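Local structure of alkyl hydroperoxide reductase E (Mycobacterium tuberculosis, 5C04) at residues A[58-63]-A[140-145]; A[118-123]-A[129-134]. The protein probably reduces hydrogen peroxide and organic hydroperoxides to water and alcohols as a thiol-specific peroxidase of the peroxiredoxin family, drawing its electrons from mycoredoxin. The protein carries 1 engineered substitution. All coordinates share one frame; numbering follows the deposited sequence.

Contact 1: A[58-63]-A[140-145]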
loop_
_atom_site.group_PDB
_atom_site.type_symbol
_atom_site.label_atom_id
_atom_site.label_comp_id
_atom_site.label_asym_id
_atom_site.label_seq_id
_atom_site.Cartn_x
_atom_site.Cartn_y
_atom_site.Cartn_z
ATOM N N PRO A 58 10.291 -3.597 25.134
ATOM C CA PRO A 58 10.986 -4.676 25.846
ATOM C C PRO A 58 10.058 -5.735 26.461
ATOM O O PRO A 58 10.517 -6.858 26.759
ATOM C CB PRO A 58 11.741 -3.918 26.927
ATOM C CG PRO A 58 11.964 -2.555 26.355
ATOM C CD PRO A 58 10.670 -2.273 25.653
ATOM N N GLU A 59 8.781 -5.415 26.644
ATOM C CA GLU A 59 7.795 -6.386 27.114
ATOM C C GLU A 59 7.383 -7.388 26.029
ATOM O O GLU A 59 6.865 -8.453 26.327
ATOM C CB GLU A 59 6.560 -5.672 27.652
ATOM C CG GLU A 59 6.881 -4.679 28.763
ATOM C CD GLU A 59 5.649 -4.007 29.332
ATOM O OE1 GLU A 59 4.532 -4.551 29.157
ATOM O OE2 GLU A 59 5.806 -2.930 29.963
ATOM N N PHE A 60 7.628 -7.047 24.767
ATOM C CA PHE A 60 7.214 -7.869 23.641
ATOM C C PHE A 60 8.347 -8.482 22.834
ATOM O O PHE A 60 8.140 -9.491 22.163
ATOM C CB PHE A 60 6.353 -7.017 22.703
ATOM C CG PHE A 60 5.142 -6.427 23.367
ATOM C CD1 PHE A 60 4.112 -7.244 23.785
ATOM C CD2 PHE A 60 5.031 -5.071 23.569
ATOM C CE1 PHE A 60 2.991 -6.722 24.403
ATOM C CE2 PHE A 60 3.895 -4.526 24.173
ATOM C CZ PHE A 60 2.875 -5.361 24.595
ATOM N N GLU A 61 9.509 -7.838 22.855
ATOM C CA GLU A 61 10.664 -8.274 22.097
ATOM C C GLU A 61 11.798 -8.386 23.096
ATOM O O GLU A 61 12.337 -7.374 23.546
ATOM C CB GLU A 61 10.991 -7.252 20.996
ATOM C CG GLU A 61 12.010 -7.679 19.961
ATOM C CD GLU A 61 12.316 -6.549 18.994
ATOM O OE1 GLU A 61 13.021 -5.604 19.426
ATOM O OE2 GLU A 61 11.840 -6.597 17.830
ATOM N N ASN A 62 12.145 -9.627 23.430
ATOM C CA ASN A 62 13.092 -9.944 24.512
ATOM C C ASN A 62 13.610 -11.373 24.316
ATOM O O ASN A 62 13.430 -11.942 23.247
ATOM C CB ASN A 62 12.414 -9.729 25.873
ATOM C CG ASN A 62 11.139 -10.540 26.048
ATOM O OD1 ASN A 62 11.095 -11.754 25.784
ATOM N ND2 ASN A 62 10.083 -9.866 26.502
ATOM N N ASP A 63 14.256 -11.945 25.332
ATOM C CA ASP A 63 14.791 -13.309 25.223
ATOM C C ASP A 63 13.724 -14.383 25.004
ATOM O O ASP A 63 14.014 -15.418 24.400
ATOM C CB ASP A 63 15.613 -13.665 26.472
ATOM C CG ASP A 63 16.900 -12.856 26.589
ATOM O OD1 ASP A 63 17.365 -12.305 25.568
ATOM O OD2 ASP A 63 17.462 -12.795 27.711
ATOM N N ARG A 140 -7.429 -2.326 20.549
ATOM C CA ARG A 140 -7.174 -3.503 21.365
ATOM C C ARG A 140 -6.622 -3.130 22.737
ATOM O O ARG A 140 -6.043 -2.049 22.913
ATOM C CB ARG A 140 -6.232 -4.455 20.631
ATOM C CG ARG A 140 -6.877 -5.064 19.411
ATOM C CD ARG A 140 -5.860 -5.796 18.560
ATOM N NE ARG A 140 -5.152 -4.865 17.707
ATOM C CZ ARG A 140 -4.486 -5.235 16.614
ATOM N NH1 ARG A 140 -4.325 -6.525 16.331
ATOM N NH2 ARG A 140 -3.966 -4.306 15.837
ATOM N N ASP A 141 -6.819 -4.037 23.696
ATOM C CA ASP A 141 -6.290 -3.925 25.044
ATOM C C ASP A 141 -5.001 -4.744 25.128
ATOM O O ASP A 141 -5.026 -5.972 25.184
ATOM C CB ASP A 141 -7.344 -4.459 26.022
ATOM C CG ASP A 141 -6.925 -4.346 27.466
ATOM O OD1 ASP A 141 -5.784 -3.940 27.747
ATOM O OD2 ASP A 141 -7.780 -4.684 28.317
ATOM N N GLN A 142 -3.869 -4.044 25.083
ATOM C CA GLN A 142 -2.573 -4.695 25.034
ATOM C C GLN A 142 -2.169 -5.432 26.339
ATOM O O GLN A 142 -1.285 -6.261 26.331
ATOM C CB GLN A 142 -1.494 -3.720 24.551
ATOM C CG GLN A 142 -1.821 -3.139 23.177
ATOM C CD GLN A 142 -0.685 -2.366 22.520
ATOM O OE1 GLN A 142 0.450 -2.398 22.978
ATOM N NE2 GLN A 142 -0.997 -1.660 21.442
ATOM N N ARG A 143 -2.910 -5.191 27.413
ATOM C CA ARG A 143 -2.728 -6.010 28.620
ATOM C C ARG A 143 -2.931 -7.510 28.368
ATOM O O ARG A 143 -2.291 -8.360 28.970
ATOM C CB ARG A 143 -3.696 -5.579 29.729
ATOM C CG ARG A 143 -3.669 -4.120 30.129
ATOM C CD ARG A 143 -4.691 -3.908 31.250
ATOM N NE ARG A 143 -6.025 -4.357 30.829
ATOM C CZ ARG A 143 -6.995 -4.807 31.626
ATOM N NH1 ARG A 143 -6.836 -4.865 32.951
ATOM N NH2 ARG A 143 -8.150 -5.192 31.085
ATOM N N LEU A 144 -3.836 -7.832 27.450
ATOM C CA LEU A 144 -4.116 -9.208 27.110
ATOM C C LEU A 144 -2.900 -9.843 26.421
ATOM O O LEU A 144 -2.601 -11.029 26.565
ATOM C CB LEU A 144 -5.370 -9.288 26.239
ATOM C CG LEU A 144 -6.635 -8.549 26.737
ATOM C CD1 LEU A 144 -7.748 -8.647 25.697
ATOM C CD2 LEU A 144 -7.120 -9.051 28.076
ATOM N N TRP A 145 -2.193 -9.031 25.633
ATOM C CA TRP A 145 -1.037 -9.514 24.923
ATOM C C TRP A 145 0.113 -9.845 25.846
ATOM O O TRP A 145 0.688 -10.899 25.756
ATOM C CB TRP A 145 -0.531 -8.440 23.935
ATOM C CG TRP A 145 -1.549 -7.876 22.965
ATOM C CD1 TRP A 145 -2.866 -8.257 22.772
ATOM C CD2 TRP A 145 -1.296 -6.842 22.001
ATOM N NE1 TRP A 145 -3.441 -7.479 21.789
ATOM C CE2 TRP A 145 -2.489 -6.628 21.282
ATOM C CE3 TRP A 145 -0.166 -6.076 21.692
ATOM C CZ2 TRP A 145 -2.578 -5.690 20.246
ATOM C CZ3 TRP A 145 -0.258 -5.159 20.674
ATOM C CH2 TRP A 145 -1.456 -4.955 19.990
#

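Contact 2: A[118-123]-A[129-134]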
loop_
_atom_site.group_PDB
_atom_site.type_symbol
_atom_site.label_atom_id
_atom_site.label_comp_id
_atom_site.label_asym_id
_atom_site.label_seq_id
_atom_site.Cartn_x
_atom_site.Cartn_y
_atom_site.Cartn_z
ATOM N N GLY A 118 -6.456 -8.214 14.097
ATOM C CA GLY A 118 -6.244 -9.584 14.551
ATOM C C GLY A 118 -4.964 -9.669 15.346
ATOM O O GLY A 118 -3.948 -9.066 14.994
ATOM N N THR A 119 -4.977 -10.424 16.443
ATOM C CA THR A 119 -3.768 -10.612 17.221
ATOM C C THR A 119 -3.667 -12.074 17.626
ATOM O O THR A 119 -4.663 -12.666 18.034
ATOM C CB THR A 119 -3.766 -9.805 18.536
ATOM O OG1 THR A 119 -4.429 -8.547 18.367
ATOM C CG2 THR A 119 -2.338 -9.639 19.073
ATOM N N PHE A 120 -2.476 -12.620 17.529
ATOM C CA PHE A 120 -2.218 -13.996 17.926
ATOM C C PHE A 120 -0.939 -14.081 18.694
ATOM O O PHE A 120 -0.009 -13.309 18.497
ATOM C CB PHE A 120 -2.103 -14.876 16.680
ATOM C CG PHE A 120 -3.318 -14.860 15.836
ATOM C CD1 PHE A 120 -3.435 -13.916 14.826
ATOM C CD2 PHE A 120 -4.333 -15.781 16.006
ATOM C CE1 PHE A 120 -4.568 -13.863 14.051
ATOM C CE2 PHE A 120 -5.467 -15.744 15.232
ATOM C CZ PHE A 120 -5.580 -14.785 14.231
ATOM N N VAL A 121 -0.891 -15.029 19.633
ATOM C CA VAL A 121 0.368 -15.440 20.209
ATOM C C VAL A 121 0.590 -16.892 19.812
ATOM O O VAL A 121 -0.314 -17.735 19.979
ATOM C CB VAL A 121 0.393 -15.275 21.731
ATOM C CG1 VAL A 121 1.680 -15.895 22.275
ATOM C CG2 VAL A 121 0.255 -13.812 22.124
ATOM N N VAL A 122 1.769 -17.146 19.245
ATOM C CA VAL A 122 2.171 -18.461 18.761
ATOM C C VAL A 122 3.225 -18.967 19.713
ATOM O O VAL A 122 4.222 -18.285 19.984
ATOM C CB VAL A 122 2.766 -18.396 17.325
ATOM C CG1 VAL A 122 3.097 -19.785 16.810
ATOM C CG2 VAL A 122 1.803 -17.712 16.371
ATOM N N ASP A 123 3.029 -20.170 20.253
ATOM C CA ASP A 123 4.002 -20.656 21.214
ATOM C C ASP A 123 5.219 -21.243 20.501
ATOM O O ASP A 123 5.292 -21.243 19.267
ATOM C CB ASP A 123 3.367 -21.615 22.243
ATOM C CG ASP A 123 3.017 -22.977 21.680
ATOM O OD1 ASP A 123 3.441 -23.353 20.565
ATOM O OD2 ASP A 123 2.318 -23.716 22.415
ATOM N N ARG A 129 -1.984 -19.804 20.993
ATOM C CA ARG A 129 -2.345 -19.845 22.415
ATOM C C ARG A 129 -3.189 -18.655 22.858
ATOM O O ARG A 129 -3.734 -18.650 23.973
ATOM C CB ARG A 129 -1.070 -19.931 23.257
ATOM C CG ARG A 129 -0.253 -21.195 23.006
ATOM C CD ARG A 129 -1.001 -22.467 23.392
ATOM N NE ARG A 129 -0.245 -23.680 23.060
ATOM C CZ ARG A 129 -0.725 -24.920 23.162
ATOM N NH1 ARG A 129 -1.966 -25.128 23.601
ATOM N NH2 ARG A 129 0.039 -25.964 22.832
ATOM N N PHE A 130 -3.265 -17.630 21.998
ATOM C CA PHE A 130 -4.096 -16.471 22.220
ATOM C C PHE A 130 -4.571 -16.037 20.833
ATOM O O PHE A 130 -3.792 -16.106 19.870
ATOM C CB PHE A 130 -3.287 -15.345 22.882
ATOM C CG PHE A 130 -4.022 -14.047 22.975
ATOM C CD1 PHE A 130 -4.935 -13.793 23.985
ATOM C CD2 PHE A 130 -3.820 -13.052 22.020
ATOM C CE1 PHE A 130 -5.609 -12.578 24.063
ATOM C CE2 PHE A 130 -4.503 -11.869 22.084
ATOM C CZ PHE A 130 -5.413 -11.617 23.070
ATOM N N ALA A 131 -5.828 -15.605 20.753
ATOM C CA ALA A 131 -6.417 -15.186 19.472
ATOM C C ALA A 131 -7.530 -14.190 19.682
ATOM O O ALA A 131 -8.460 -14.436 20.452
ATOM C CB ALA A 131 -6.922 -16.392 18.690
ATOM N N GLU A 132 -7.457 -13.050 18.987
ATOM C CA GLU A 132 -8.551 -12.105 19.020
ATOM C C GLU A 132 -8.658 -11.431 17.665
ATOM O O GLU A 132 -7.679 -11.421 16.887
ATOM C CB GLU A 132 -8.341 -11.043 20.087
ATOM C CG GLU A 132 -7.218 -10.066 19.754
ATOM C CD GLU A 132 -6.933 -9.006 20.787
ATOM O OE1 GLU A 132 -7.705 -8.860 21.778
ATOM O OE2 GLU A 132 -5.906 -8.292 20.603
ATOM N N MET A 133 -9.824 -10.854 17.403
ATOM C CA MET A 133 -9.989 -9.994 16.226
ATOM C C MET A 133 -10.983 -8.896 16.487
ATOM O O MET A 133 -12.169 -9.161 16.706
ATOM C CB MET A 133 -10.434 -10.783 14.997
ATOM C CG MET A 133 -10.276 -10.002 13.695
ATOM S SD MET A 133 -11.167 -10.694 12.284
ATOM C CE MET A 133 -12.870 -10.329 12.687
ATOM N N LYS A 134 -10.494 -7.659 16.481
ATOM C CA LYS A 134 -11.331 -6.481 16.583
ATOM C C LYS A 134 -11.506 -5.814 15.217
ATOM O O LYS A 134 -10.724 -6.048 14.287
ATOM C CB LYS A 134 -10.749 -5.508 17.617
ATOM C CG LYS A 134 -10.545 -6.133 18.997
ATOM C CD LYS A 134 -11.841 -6.680 19.558
ATOM C CE LYS A 134 -11.728 -6.965 21.048
ATOM N NZ LYS A 134 -10.661 -7.971 21.300
#

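Contact 1: A[58-63]-A[140-145]
Phe60 reaches from the loop after helix 44-55 to Gln142 and Trp145, which stand in the turn leading into the last helix of this thioredoxin-fold peroxiredoxin and in its first turn. From CB, which leads toward the helix, the first torsion sets CG anti to the carbonyl carbon (chi1 -58°) and sends the ring toward helix 143-150. CE1 then meets Trp145 CB at 3.9 Å, an apolar contact close to the plane of the indole and at its edge. CZ, the far corner of the ring, lies 4.2 Å from Gln142 OE1, with ring and amide planes 70° apart. A flat, wholly apolar side chain suits this place, because Leu34 of strand 32-37 and Thr146 and Leu149 of the helix also touch it, making it part of the layer between sheet and helix.

Gln142 NE2 and Trp145 NE1 have their partners outside the two segments. Gln142 lays its CG on one face of the Trp145 ring, 3.5 Å above the plane and offset toward the rim, while its NE2 donates to the backbone O of Glu49 in helix 44-55. Trp145 likewise gives its NE1 hydrogen to Glu132 OE2, so a buried indole keeps its polar atom satisfied.

Asp141 precedes the turn that leads into the helix and caps the backbone N of Arg143 through OD1. Arg143 also grips the carboxylate side-on with NE and NH2. NH2 meets the syn lone pair of Asp141 OD2 at 2.8 Å, and OD2 lies within 2° of the guanidinium plane.

Contact 2: A[118-123]-A[129-134]
A beta hairpin, strands 114-122 and 128-134, brings Gly118 to Val121 against Phe130 to Met133 in antiparallel register, the strand axes 4.7 Å apart. Thr119 and Glu132 form a hydrogen-bonded pair, Thr119 N giving to Glu132 O at 2.9 Å and Glu132 N returning a bond to Thr119 O. At Val121 the regular pattern breaks into a classic beta bulge: Phe130 O accepts from Val121 N, whereas Arg129 N supplies the bond to Val121 O, 2.8 Å long and almost straight (175°).

On the face of Thr119 and Val121, which the C-terminal helix covers, Val121 CB packs on Phe130 CB at 3.9 Å; branched and aromatic side chains suit this end of the face, near Ala148 and Leu149. On the other face Ala131, small enough to sit against the Phe120 ring, puts CB 3.8 Å from Phe120 CD2.

Thr119 and Glu132 run side by side, and Thr119 OG1 donates to the anti lone pair of Glu132 OE2 at 2.7 Å. Within the bulge, Arg129 bends at chi2 (-63°) and brings NE to Asp123 OD2 at 2.6 Å; OD2 lies near the guanidinium plane, while NE approaches from above the carboxylate plane.

Glu132 is buried, yet OE2 takes hydrogens from both Thr119 and Trp145 while OE1 pairs with Lys134 NZ, a setting that would favour the charged carboxylate; the Asp123–Arg129 salt bridge ties the residue after the first strand to the second strand, beside the turn.

Overall arrangement
Contact 1 is the smaller and wholly buried: three side chains bridge a loop and the lead-in to helix 143-150, meeting by side-chain touching that is apolar between Phe60 and Trp145. Contact 2 is broader and joins strands adjacent in the sequence through backbone hydrogen bonds, a buried hydroxyl-carboxylate bond and a salt bridge; it is buried near Thr119 and Glu132 but more exposed toward Arg129. Along the chain, the hairpin of contact 2 is nested within the loop that contact 1 closes. Both contribute to the layer between the sheet and helix 143-150, with Leu34 touching side chains of each, and polar links from Trp145 and Arg140 to the hairpin join them.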